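PDB 2J0W: lysine-sensitive aspartokinase 3 from Escherichia coli, which catalyses the ATP-dependent phosphorylation of L-aspartate to 4-phospho-L-aspartate, the first step of lysine biosynthesis, and is feedback-inhibited by lysine. Local coordinates for residues Lys144-Asn149 with Ala160-Leu165; Leu208-His213 with Val268-Pro273; Ala303-Gln308 with Thr352-Gly357; Thr312-Asn317 with Arg379-Glu384. All blocks are in the same frame, centred on the assembly; numbering follows the deposited sequence.

In the fold
Contacts 1 and 2 lie in the amino acid kinase part of the chain, contacts 3 and 4 in the regulatory ACT part required for homodimerization. The first two have centres about 15 Å apart and touch where helices 159-176 and 200-211 pack together, beside the mixed sheet that carries the catalytic site. Contacts 3 and 4, with centres about 19 Å apart, both use strand 299-313, paired in one antiparallel sheet with 348-353 and 380-384; their segments alternate along the chain, whereas contacts 1 and 2 follow one another. The two pairs sit in different parts of the chain, the nearest atoms of contacts 1 and 3 being about 12 Å apart.

Contact 1 (Lys144-Asn149 with Ala160-Leu165); sequences KVMRTN and AALAEL
Val-145, Met-146 and Arg-147 lie across one side of helix 159-176 and meet Ala-161, Leu-162 and Leu-165, residues spaced so that they share one flank of the helix. The contact is largely apolar. CG2 of Val-145 packs 3.6 Å from CB of Leu-165, the two side chains running antiparallel past one another; Val-145 also crosses Leu-162 near a right angle, though the modelled closeness of that pair is doubtful. Met-146 adds its sulfur, with SD 4.0 Å from CD1 of Leu-162. Its CG stands anti to the backbone N (chi1 -175°), and bends at the next two torsions carry the thioether on toward Thr-204 and Leu-207 of helix 200-211. A further apolar touch joins CB of Arg-147 to CB of Ala-161 at 3.9 Å.

CD1 of Leu-165 sits 3.4 Å from O of Val-145. The same methyl lies over one face of the Arg-147 guanidinium, toward its rim, while NH2 of that arginine is hydrogen-bonded to Ser-187 OG.

The backbone bends through an inverse gamma turn centred on Met-146. Together these residues seat the loop after strand 137-139 on the next helix of the amino acid kinase fold, with the Met-146 side chain about 9 Å from the substrate-binding Gly-200.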
loop_
_atom_site.group_PDB
_atom_site.type_symbol
_atom_site.label_atom_id
_atom_site.label_comp_id
_atom_site.label_asym_id
_atom_site.label_seq_id
_atom_site.Cartn_x
_atom_site.Cartn_y
_atom_site.Cartn_z
ATOM N N LYS A 144 -17.861 -35.615 10.218
ATOM C CA LYS A 144 -17.025 -36.815 10.162
ATOM C C LYS A 144 -15.906 -36.597 9.150
ATOM O O LYS A 144 -14.871 -37.261 9.203
ATOM C CB LYS A 144 -17.833 -38.035 9.730
ATOM C CG LYS A 144 -18.973 -38.415 10.644
ATOM C CD LYS A 144 -19.729 -39.596 10.049
ATOM C CE LYS A 144 -21.054 -39.840 10.757
ATOM N NZ LYS A 144 -21.915 -40.756 9.953
ATOM N N VAL A 145 -16.109 -35.658 8.231
ATOM C CA VAL A 145 -15.114 -35.391 7.211
ATOM C C VAL A 145 -14.472 -34.019 7.191
ATOM O O VAL A 145 -13.268 -33.911 6.953
ATOM C CB VAL A 145 -15.695 -35.671 5.835
ATOM C CG1 VAL A 145 -15.003 -34.816 4.794
ATOM C CG2 VAL A 145 -15.521 -37.156 5.515
ATOM N N MET A 146 -15.261 -32.977 7.436
ATOM C CA MET A 146 -14.770 -31.596 7.412
ATOM C C MET A 146 -13.911 -31.215 8.611
ATOM O O MET A 146 -14.376 -30.499 9.499
ATOM C CB MET A 146 -15.973 -30.649 7.331
ATOM C CG MET A 146 -15.635 -29.184 7.171
ATOM S SD MET A 146 -14.759 -28.886 5.633
ATOM C CE MET A 146 -16.061 -29.096 4.487
ATOM N N ARG A 147 -12.662 -31.682 8.645
ATOM C CA ARG A 147 -11.757 -31.361 9.749
ATOM C C ARG A 147 -11.212 -29.957 9.609
ATOM O O ARG A 147 -10.781 -29.565 8.523
ATOM C CB ARG A 147 -10.576 -32.310 9.786
ATOM C CG ARG A 147 -9.721 -32.145 11.038
ATOM C CD ARG A 147 -9.993 -33.293 11.978
ATOM N NE ARG A 147 -11.432 -33.505 12.113
ATOM C CZ ARG A 147 -11.986 -34.680 12.390
ATOM N NH1 ARG A 147 -11.216 -35.750 12.563
ATOM N NH2 ARG A 147 -13.306 -34.787 12.485
ATOM N N THR A 148 -11.211 -29.195 10.703
ATOM C CA THR A 148 -10.690 -27.826 10.670
ATOM C C THR A 148 -9.807 -27.597 11.883
ATOM O O THR A 148 -9.667 -28.465 12.719
ATOM C CB THR A 148 -11.833 -26.768 10.702
ATOM O OG1 THR A 148 -12.399 -26.697 12.021
ATOM C CG2 THR A 148 -12.929 -27.138 9.705
ATOM N N ASN A 149 -9.201 -26.426 11.968
ATOM C CA ASN A 149 -8.375 -26.091 13.110
ATOM C C ASN A 149 -9.336 -25.779 14.262
ATOM O O ASN A 149 -10.533 -26.046 14.171
ATOM C CB ASN A 149 -7.545 -24.847 12.811
ATOM C CG ASN A 149 -8.398 -23.695 12.334
ATOM O OD1 ASN A 149 -9.589 -23.623 12.635
ATOM N ND2 ASN A 149 -7.792 -22.781 11.593
ATOM N N ALA A 160 -5.721 -31.793 3.497
ATOM C CA ALA A 160 -5.246 -33.177 3.463
ATOM C C ALA A 160 -6.237 -34.079 4.189
ATOM O O ALA A 160 -6.729 -35.060 3.618
ATOM C CB ALA A 160 -3.864 -33.293 4.118
ATOM N N ALA A 161 -6.530 -33.730 5.444
ATOM C CA ALA A 161 -7.449 -34.503 6.282
ATOM C C ALA A 161 -8.797 -34.707 5.600
ATOM O O ALA A 161 -9.348 -35.814 5.586
ATOM C CB ALA A 161 -7.637 -33.809 7.630
ATOM N N LEU A 162 -9.317 -33.632 5.019
ATOM C CA LEU A 162 -10.599 -33.676 4.325
ATOM C C LEU A 162 -10.580 -34.663 3.159
ATOM O O LEU A 162 -11.621 -35.189 2.767
ATOM C CB LEU A 162 -10.941 -32.287 3.803
ATOM C CG LEU A 162 -12.288 -32.125 3.123
ATOM C CD1 LEU A 162 -13.380 -32.358 4.141
ATOM C CD2 LEU A 162 -12.408 -30.725 2.555
ATOM N N ALA A 163 -9.398 -34.909 2.600
ATOM C CA ALA A 163 -9.275 -35.832 1.485
ATOM C C ALA A 163 -9.312 -37.289 1.941
ATOM O O ALA A 163 -10.081 -38.079 1.417
ATOM C CB ALA A 163 -7.993 -35.544 0.708
ATOM N N GLU A 164 -8.486 -37.651 2.910
ATOM C CA GLU A 164 -8.469 -39.031 3.393
ATOM C C GLU A 164 -9.856 -39.434 3.898
ATOM O O GLU A 164 -10.424 -40.444 3.457
ATOM C CB GLU A 164 -7.452 -39.185 4.526
ATOM C CG GLU A 164 -6.092 -38.607 4.190
ATOM C CD GLU A 164 -5.280 -38.280 5.422
ATOM O OE1 GLU A 164 -4.321 -37.487 5.309
ATOM O OE2 GLU A 164 -5.597 -38.814 6.508
ATOM N N LEU A 165 -10.398 -38.637 4.819
ATOM C CA LEU A 165 -11.708 -38.906 5.396
ATOM C C LEU A 165 -12.822 -39.084 4.356
ATOM O O LEU A 165 -13.488 -40.126 4.315
ATOM C CB LEU A 165 -12.075 -37.787 6.367
ATOM C CG LEU A 165 -11.145 -37.675 7.580
ATOM C CD1 LEU A 165 -11.471 -36.423 8.378
ATOM C CD2 LEU A 165 -11.286 -38.917 8.445
#

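Contact 2 (Leu208-His213 with Val268-Pro273); sequences LAEALH and VRSDIP
With CG anti to its backbone N (chi1 158°) and the chain extended beyond it, Glu-210 stretches off helix 200-211 to Arg-269 and Ser-270, while a turn of Arg-269 at chi3 (-59°) brings its guanidinium round to the carboxylate. The site belongs to the amino acid kinase fold, where two helices end near each other beside the central sheet: helix 200-211 comes ahead of strand 216-221, and helix 264-270 comes ahead of strand 274-278.

The salt bridge is a two-pronged but loose one. NH2 of Arg-269 stands 2.9 Å from OE1 of Glu-210, yet the bond is weak because it is strongly bent; NE of Arg-269 reaches OE2 of Glu-210 at 3.4 Å, also weakly. Carboxylate and guanidinium planes are 26° apart, and the approach is oblique. OE2 of Glu-210 has a second weak partner in Ser-270 OG.

Deeper in, the contact turns apolar. Ile-272 sends CD1 against the flank of helix 200-211, 4.1 Å from CB of Ala-209, and both side chains also touch Val-217 on strand 216-221. A Schellman motif ends this helix, with His-213, at positive phi, as its C-prime residue. One bond of that motif, from the N of Ala-214, uses the O of Ala-209, the same carbonyl oxygen against which CD1 of Ile-272 packs at 3.4 Å.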
loop_
_atom_site.group_PDB
_atom_site.type_symbol
_atom_site.label_atom_id
_atom_site.label_comp_id
_atom_site.label_asym_id
_atom_site.label_seq_id
_atom_site.Cartn_x
_atom_site.Cartn_y
_atom_site.Cartn_z
ATOM N N LEU A 208 -15.760 -29.976 -0.627
ATOM C CA LEU A 208 -16.079 -31.388 -0.827
ATOM C C LEU A 208 -16.015 -31.756 -2.312
ATOM O O LEU A 208 -15.769 -32.916 -2.672
ATOM C CB LEU A 208 -17.472 -31.683 -0.261
ATOM C CG LEU A 208 -17.654 -31.352 1.225
ATOM C CD1 LEU A 208 -19.094 -30.965 1.504
ATOM C CD2 LEU A 208 -17.248 -32.540 2.054
ATOM N N ALA A 209 -16.239 -30.757 -3.166
ATOM C CA ALA A 209 -16.192 -30.949 -4.611
ATOM C C ALA A 209 -14.746 -31.272 -4.990
ATOM O O ALA A 209 -14.485 -32.213 -5.746
ATOM C CB ALA A 209 -16.655 -29.690 -5.320
ATOM N N GLU A 210 -13.812 -30.491 -4.450
ATOM C CA GLU A 210 -12.398 -30.703 -4.709
ATOM C C GLU A 210 -11.953 -32.026 -4.125
ATOM O O GLU A 210 -11.294 -32.824 -4.794
ATOM C CB GLU A 210 -11.572 -29.586 -4.088
ATOM C CG GLU A 210 -10.125 -29.960 -3.849
ATOM C CD GLU A 210 -9.279 -28.757 -3.511
ATOM O OE1 GLU A 210 -9.730 -27.927 -2.690
ATOM O OE2 GLU A 210 -8.164 -28.640 -4.061
ATOM N N ALA A 211 -12.319 -32.257 -2.869
ATOM C CA ALA A 211 -11.950 -33.489 -2.179
ATOM C C ALA A 211 -12.486 -34.741 -2.863
ATOM O O ALA A 211 -11.877 -35.808 -2.762
ATOM C CB ALA A 211 -12.434 -33.447 -0.732
ATOM N N LEU A 212 -13.621 -34.620 -3.550
ATOM C CA LEU A 212 -14.206 -35.768 -4.226
ATOM C C LEU A 212 -13.984 -35.786 -5.739
ATOM O O LEU A 212 -14.531 -36.630 -6.440
ATOM C CB LEU A 212 -15.700 -35.839 -3.927
ATOM C CG LEU A 212 -16.160 -36.142 -2.492
ATOM C CD1 LEU A 212 -17.693 -36.054 -2.422
ATOM C CD2 LEU A 212 -15.689 -37.522 -2.061
ATOM N N HIS A 213 -13.186 -34.852 -6.241
ATOM C CA HIS A 213 -12.914 -34.773 -7.682
ATOM C C HIS A 213 -14.222 -34.696 -8.460
ATOM O O HIS A 213 -14.529 -35.559 -9.277
ATOM C CB HIS A 213 -12.142 -36.004 -8.140
ATOM C CG HIS A 213 -11.064 -36.427 -7.177
ATOM N ND1 HIS A 213 -10.012 -35.615 -6.824
ATOM C CD2 HIS A 213 -10.908 -37.575 -6.476
ATOM C CE1 HIS A 213 -9.245 -36.241 -5.940
ATOM N NE2 HIS A 213 -9.767 -37.429 -5.714
ATOM N N VAL A 268 -10.260 -22.939 -8.020
ATOM C CA VAL A 268 -9.029 -22.673 -8.745
ATOM C C VAL A 268 -8.047 -23.826 -8.593
ATOM O O VAL A 268 -7.432 -24.257 -9.566
ATOM C CB VAL A 268 -8.345 -21.388 -8.228
ATOM C CG1 VAL A 268 -6.973 -21.232 -8.863
ATOM C CG2 VAL A 268 -9.204 -20.183 -8.544
ATOM N N ARG A 269 -7.900 -24.327 -7.374
ATOM C CA ARG A 269 -6.972 -25.418 -7.126
ATOM C C ARG A 269 -7.260 -26.711 -7.876
ATOM O O ARG A 269 -6.346 -27.505 -8.094
ATOM C CB ARG A 269 -6.896 -25.719 -5.632
ATOM C CG ARG A 269 -6.318 -24.585 -4.811
ATOM C CD ARG A 269 -5.708 -25.146 -3.557
ATOM N NE ARG A 269 -6.671 -25.874 -2.732
ATOM C CZ ARG A 269 -7.410 -25.313 -1.777
ATOM N NH1 ARG A 269 -7.303 -24.010 -1.523
ATOM N NH2 ARG A 269 -8.238 -26.062 -1.063
ATOM N N SER A 270 -8.518 -26.930 -8.264
ATOM C CA SER A 270 -8.892 -28.148 -8.988
ATOM C C SER A 270 -9.674 -27.913 -10.278
ATOM O O SER A 270 -10.209 -28.854 -10.878
ATOM C CB SER A 270 -9.681 -29.087 -8.075
ATOM O OG SER A 270 -8.813 -29.745 -7.166
ATOM N N ASP A 271 -9.741 -26.659 -10.704
ATOM C CA ASP A 271 -10.429 -26.297 -11.937
ATOM C C ASP A 271 -11.861 -26.833 -11.998
ATOM O O ASP A 271 -12.294 -27.365 -13.026
ATOM C CB ASP A 271 -9.615 -26.803 -13.134
ATOM C CG ASP A 271 -9.930 -26.055 -14.413
ATOM O OD1 ASP A 271 -10.686 -26.591 -15.253
ATOM O OD2 ASP A 271 -9.425 -24.922 -14.575
ATOM N N ILE A 272 -12.594 -26.691 -10.894
ATOM C CA ILE A 272 -13.979 -27.154 -10.832
ATOM C C ILE A 272 -14.931 -25.988 -11.043
ATOM O O ILE A 272 -15.259 -25.237 -10.122
ATOM C CB ILE A 272 -14.285 -27.830 -9.487
ATOM C CG1 ILE A 272 -13.385 -29.067 -9.301
ATOM C CG2 ILE A 272 -15.754 -28.244 -9.441
ATOM C CD1 ILE A 272 -13.546 -29.785 -7.958
ATOM N N PRO A 273 -15.402 -25.824 -12.283
ATOM C CA PRO A 273 -16.320 -24.728 -12.604
ATOM C C PRO A 273 -17.492 -24.703 -11.623
ATOM O O PRO A 273 -17.906 -25.744 -11.123
ATOM C CB PRO A 273 -16.735 -25.041 -14.043
ATOM C CG PRO A 273 -16.703 -26.527 -14.075
ATOM C CD PRO A 273 -15.418 -26.849 -13.341
#

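Contact 3 (Ala303-Gln308 with Thr352-Gly357); sequences ALRRNQ and TLDTTG
Arg-305 lays its guanidinium against the side chain of Asp-354, the two flat groups stacked with planes 19° apart and CB of Asp-354 over one guanidinium face, toward the rim. NE of Arg-305 is 3.5 Å from OD1 of Asp-354, but that oxygen lies well out of the guanidinium plane, so the bridge is purely electrostatic.

In plane, NE and NH2 of Arg-305 both grip OE1 of Gln-308 side-on, NE at 2.8 Å, approaching from the same face of the amide. Gln-308 can turn back to them because its chain bends at chi2 (-64°). Its NE2 then gives a nearly straight 2.8 Å bond to OD1 of Asp-354, on the anti side of the carboxylate, and a second to O of Arg-306. Both ends of the amide are thus held. Alongside, CG2 of Thr-355 packs 3.4 Å from O of Asn-307.

NH1 of Arg-305 continues to Asp-340, which binds inhibitor lysine, and to O of Thr-253. The cluster sits where strand 299-313 turns at Asn-307: Arg-305 and Gln-308 bond through their backbones to Leu-388 and Leu-386 of strand 386-393, Leu-353 of strand 348-353 pairs with Thr-309, and helix 436-448 abuts Leu-304 and Arg-306.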
loop_
_atom_site.group_PDB
_atom_site.type_symbol
_atom_site.label_atom_id
_atom_site.label_comp_id
_atom_site.label_asym_id
_atom_site.label_seq_id
_atom_site.Cartn_x
_atom_site.Cartn_y
_atom_site.Cartn_z
ATOM N N ALA A 303 -18.298 -3.948 -6.673
ATOM C CA ALA A 303 -18.566 -4.683 -5.440
ATOM C C ALA A 303 -18.449 -3.730 -4.262
ATOM O O ALA A 303 -17.555 -2.878 -4.219
ATOM C CB ALA A 303 -17.579 -5.827 -5.289
ATOM N N LEU A 304 -19.359 -3.882 -3.308
ATOM C CA LEU A 304 -19.385 -3.042 -2.118
ATOM C C LEU A 304 -19.112 -3.873 -0.868
ATOM O O LEU A 304 -19.669 -4.955 -0.702
ATOM C CB LEU A 304 -20.755 -2.379 -2.006
ATOM C CG LEU A 304 -21.092 -1.587 -0.745
ATOM C CD1 LEU A 304 -20.333 -0.257 -0.724
ATOM C CD2 LEU A 304 -22.598 -1.343 -0.728
ATOM N N ARG A 305 -18.229 -3.377 -0.006
ATOM C CA ARG A 305 -17.907 -4.058 1.252
ATOM C C ARG A 305 -18.101 -3.010 2.347
ATOM O O ARG A 305 -17.329 -2.062 2.470
ATOM C CB ARG A 305 -16.466 -4.570 1.244
ATOM C CG ARG A 305 -16.260 -5.782 2.130
ATOM C CD ARG A 305 -14.936 -6.486 1.847
ATOM N NE ARG A 305 -13.777 -5.749 2.355
ATOM C CZ ARG A 305 -12.523 -6.113 2.120
ATOM N NH1 ARG A 305 -12.273 -7.196 1.390
ATOM N NH2 ARG A 305 -11.518 -5.400 2.607
ATOM N N ARG A 306 -19.158 -3.189 3.127
ATOM C CA ARG A 306 -19.525 -2.261 4.191
ATOM C C ARG A 306 -18.843 -2.437 5.537
ATOM O O ARG A 306 -18.291 -3.491 5.843
ATOM C CB ARG A 306 -21.030 -2.328 4.423
ATOM C CG ARG A 306 -21.849 -1.714 3.330
ATOM C CD ARG A 306 -22.965 -0.923 3.952
ATOM N NE ARG A 306 -23.466 0.105 3.055
ATOM C CZ ARG A 306 -23.547 1.390 3.383
ATOM N NH1 ARG A 306 -23.153 1.795 4.585
ATOM N NH2 ARG A 306 -24.040 2.263 2.516
ATOM N N ASN A 307 -18.942 -1.386 6.349
ATOM C CA ASN A 307 -18.379 -1.365 7.691
ATOM C C ASN A 307 -16.897 -1.680 7.716
ATOM O O ASN A 307 -16.427 -2.514 8.497
ATOM C CB ASN A 307 -19.124 -2.340 8.589
ATOM C CG ASN A 307 -20.612 -2.199 8.456
ATOM O OD1 ASN A 307 -21.140 -1.087 8.501
ATOM N ND2 ASN A 307 -21.308 -3.327 8.289
ATOM N N GLN A 308 -16.164 -1.006 6.846
ATOM C CA GLN A 308 -14.739 -1.197 6.791
ATOM C C GLN A 308 -14.133 -0.263 7.835
ATOM O O GLN A 308 -14.742 0.728 8.236
ATOM C CB GLN A 308 -14.225 -0.868 5.391
ATOM C CG GLN A 308 -14.905 -1.677 4.300
ATOM C CD GLN A 308 -14.644 -3.174 4.406
ATOM O OE1 GLN A 308 -13.536 -3.645 4.165
ATOM N NE2 GLN A 308 -15.672 -3.928 4.765
ATOM N N THR A 352 -6.704 -1.070 5.439
ATOM C CA THR A 352 -8.142 -1.212 5.183
ATOM C C THR A 352 -8.659 -2.497 5.820
ATOM O O THR A 352 -8.430 -3.585 5.298
ATOM C CB THR A 352 -8.448 -1.258 3.661
ATOM O OG1 THR A 352 -8.046 -0.029 3.042
ATOM C CG2 THR A 352 -9.934 -1.464 3.428
ATOM N N LEU A 353 -9.371 -2.373 6.936
ATOM C CA LEU A 353 -9.873 -3.550 7.647
ATOM C C LEU A 353 -11.345 -3.921 7.482
ATOM O O LEU A 353 -12.252 -3.139 7.789
ATOM C CB LEU A 353 -9.559 -3.420 9.136
ATOM C CG LEU A 353 -8.068 -3.278 9.441
ATOM C CD1 LEU A 353 -7.827 -3.388 10.951
ATOM C CD2 LEU A 353 -7.302 -4.361 8.685
ATOM N N ASP A 354 -11.562 -5.145 7.016
ATOM C CA ASP A 354 -12.899 -5.682 6.788
ATOM C C ASP A 354 -13.446 -6.317 8.065
ATOM O O ASP A 354 -12.685 -6.659 8.970
ATOM C CB ASP A 354 -12.834 -6.718 5.658
ATOM C CG ASP A 354 -14.176 -7.337 5.353
ATOM O OD1 ASP A 354 -15.202 -6.619 5.447
ATOM O OD2 ASP A 354 -14.203 -8.539 5.004
ATOM N N THR A 355 -14.764 -6.458 8.160
ATOM C CA THR A 355 -15.340 -7.083 9.344
ATOM C C THR A 355 -14.859 -8.524 9.365
ATOM O O THR A 355 -14.383 -9.046 8.353
ATOM C CB THR A 355 -16.868 -7.070 9.317
ATOM O OG1 THR A 355 -17.333 -7.708 8.115
ATOM C CG2 THR A 355 -17.389 -5.624 9.412
ATOM N N THR A 356 -14.995 -9.169 10.514
ATOM C CA THR A 356 -14.539 -10.541 10.686
ATOM C C THR A 356 -15.215 -11.597 9.813
ATOM O O THR A 356 -14.549 -12.501 9.291
ATOM C CB THR A 356 -14.702 -10.964 12.159
ATOM O OG1 THR A 356 -16.099 -10.955 12.502
ATOM C CG2 THR A 356 -13.953 -9.989 13.070
ATOM N N GLY A 357 -16.530 -11.485 9.651
ATOM C CA GLY A 357 -17.235 -12.502 8.899
ATOM C C GLY A 357 -17.327 -13.744 9.786
ATOM O O GLY A 357 -17.699 -14.832 9.345
#

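Contact 4 (Thr312-Asn317 with Arg379-Glu384); sequences TLHSLN and RVEVEE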
loop_
_atom_site.group_PDB
_atom_site.type_symbol
_atom_site.label_atom_id
_atom_site.label_comp_id
_atom_site.label_asym_id
_atom_site.label_seq_id
_atom_site.Cartn_x
_atom_site.Cartn_y
_atom_site.Cartn_z
ATOM N N THR A 312 -4.874 3.660 10.121
ATOM C CA THR A 312 -3.712 4.393 9.618
ATOM C C THR A 312 -2.572 4.415 10.647
ATOM O O THR A 312 -2.763 4.811 11.798
ATOM C CB THR A 312 -4.105 5.846 9.264
ATOM O OG1 THR A 312 -5.114 5.837 8.247
ATOM C CG2 THR A 312 -2.904 6.620 8.769
ATOM N N LEU A 313 -1.388 3.981 10.229
ATOM C CA LEU A 313 -0.241 3.967 11.127
ATOM C C LEU A 313 0.882 4.911 10.720
ATOM O O LEU A 313 1.451 4.814 9.631
ATOM C CB LEU A 313 0.317 2.555 11.257
ATOM C CG LEU A 313 -0.590 1.578 11.996
ATOM C CD1 LEU A 313 0.106 0.227 12.136
ATOM C CD2 LEU A 313 -0.935 2.157 13.366
ATOM N N HIS A 314 1.179 5.839 11.617
ATOM C CA HIS A 314 2.249 6.803 11.421
ATOM C C HIS A 314 3.300 6.333 12.423
ATOM O O HIS A 314 2.954 5.680 13.403
ATOM C CB HIS A 314 1.741 8.200 11.762
ATOM C CG HIS A 314 0.584 8.641 10.920
ATOM N ND1 HIS A 314 0.729 9.065 9.619
ATOM C CD2 HIS A 314 -0.740 8.710 11.195
ATOM C CE1 HIS A 314 -0.458 9.379 9.125
ATOM N NE2 HIS A 314 -1.364 9.171 10.060
ATOM N N SER A 315 4.568 6.644 12.197
ATOM C CA SER A 315 5.592 6.166 13.117
ATOM C C SER A 315 6.005 7.140 14.206
ATOM O O SER A 315 6.075 8.351 13.982
ATOM C CB SER A 315 6.841 5.754 12.348
ATOM O OG SER A 315 7.427 6.865 11.720
ATOM N N LEU A 316 6.277 6.609 15.397
ATOM C CA LEU A 316 6.734 7.453 16.490
ATOM C C LEU A 316 8.238 7.608 16.283
ATOM O O LEU A 316 9.010 7.829 17.220
ATOM C CB LEU A 316 6.389 6.841 17.857
ATOM C CG LEU A 316 4.926 7.060 18.295
ATOM C CD1 LEU A 316 4.713 6.502 19.694
ATOM C CD2 LEU A 316 4.583 8.552 18.269
ATOM N N ASN A 317 8.614 7.453 15.013
ATOM C CA ASN A 317 9.977 7.623 14.512
ATOM C C ASN A 317 11.119 6.986 15.312
ATOM O O ASN A 317 12.066 7.674 15.686
ATOM C CB ASN A 317 10.202 9.141 14.329
ATOM C CG ASN A 317 11.536 9.484 13.702
ATOM O OD1 ASN A 317 12.503 9.792 14.400
ATOM N ND2 ASN A 317 11.594 9.443 12.377
ATOM N N ARG A 379 2.448 5.774 16.297
ATOM C CA ARG A 379 1.151 6.380 16.532
ATOM C C ARG A 379 0.078 5.683 15.683
ATOM O O ARG A 379 0.308 5.365 14.510
ATOM C CB ARG A 379 1.195 7.857 16.167
ATOM C CG ARG A 379 -0.096 8.327 15.554
ATOM C CD ARG A 379 0.127 9.522 14.701
ATOM N NE ARG A 379 -0.138 10.745 15.434
ATOM C CZ ARG A 379 0.076 11.956 14.939
ATOM N NH1 ARG A 379 0.564 12.088 13.711
ATOM N NH2 ARG A 379 -0.209 13.028 15.665
ATOM N N VAL A 380 -1.098 5.468 16.278
ATOM C CA VAL A 380 -2.214 4.807 15.597
ATOM C C VAL A 380 -3.397 5.724 15.317
ATOM O O VAL A 380 -3.540 6.790 15.915
ATOM C CB VAL A 380 -2.751 3.619 16.419
ATOM C CG1 VAL A 380 -1.678 2.550 16.562
ATOM C CG2 VAL A 380 -3.210 4.108 17.783
ATOM N N GLU A 381 -4.243 5.284 14.393
ATOM C CA GLU A 381 -5.445 6.010 14.006
ATOM C C GLU A 381 -6.488 4.996 13.568
ATOM O O GLU A 381 -6.148 3.977 12.955
ATOM C CB GLU A 381 -5.167 6.958 12.845
ATOM C CG GLU A 381 -4.528 8.263 13.229
ATOM C CD GLU A 381 -4.559 9.259 12.088
ATOM O OE1 GLU A 381 -5.672 9.658 11.681
ATOM O OE2 GLU A 381 -3.475 9.639 11.593
ATOM N N VAL A 382 -7.751 5.267 13.891
ATOM C CA VAL A 382 -8.837 4.366 13.512
ATOM C C VAL A 382 -10.102 5.109 13.102
ATOM O O VAL A 382 -10.694 5.838 13.898
ATOM C CB VAL A 382 -9.217 3.396 14.656
ATOM C CG1 VAL A 382 -10.305 2.438 14.178
ATOM C CG2 VAL A 382 -7.993 2.623 15.118
ATOM N N GLU A 383 -10.507 4.913 11.852
ATOM C CA GLU A 383 -11.710 5.535 11.320
ATOM C C GLU A 383 -12.714 4.426 10.990
ATOM O O GLU A 383 -12.358 3.435 10.353
ATOM C CB GLU A 383 -11.369 6.341 10.068
ATOM C CG GLU A 383 -10.236 7.326 10.281
ATOM C CD GLU A 383 -10.205 8.423 9.233
ATOM O OE1 GLU A 383 -9.267 9.249 9.272
ATOM O OE2 GLU A 383 -11.122 8.467 8.378
ATOM N N GLU A 384 -13.960 4.593 11.429
ATOM C CA GLU A 384 -14.987 3.583 11.184
ATOM C C GLU A 384 -16.137 4.075 10.314
ATOM O O GLU A 384 -16.164 5.232 9.890
ATOM C CB GLU A 384 -15.555 3.075 12.508
ATOM C CG GLU A 384 -14.524 2.460 13.433
ATOM C CD GLU A 384 -15.130 1.994 14.741
ATOM O OE1 GLU A 384 -15.785 2.822 15.414
ATOM O OE2 GLU A 384 -14.951 0.806 15.094
#
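His-314 points its CB at the aliphatic part of Arg-379, 3.6 Å from CD, and chi1 (-60°, CG anti to the carbonyl carbon) carries the ring on toward Glu-381. CG of His-314 is still 3.9 Å from that CD, ring and guanidinium planes 77° apart. At the tip, NE2 of His-314 meets OE2 of Glu-381 at 2.7 Å, a bent, weak hydrogen bond; the oxygen lies at the ring edge, near its plane, between NE2 and CD2, which is 2.9 Å from it, with ring and carboxylate 23° apart. On the second subunit, Ala-422 packs against the same histidine.

In the backbone, N of His-314 donates a hydrogen bond to O of Arg-379, and a weak bond runs from N of Thr-312 to O of Glu-381. The two strands run antiparallel, loosely paired: the end of strand 299-313 lies beside strand 380-384 in the ACT-domain sheet, part of the region required for homodimerization.

Thr-312 and Glu-381 lie side by side on one face, CB atoms 3.9 Å apart. Leu-313 and Val-380 do so on the other, where Leu-313 touches Val-328 of helix 321-328. Beyond the strand, Leu-316 sets its CG 3.4 Å from N of Arg-379.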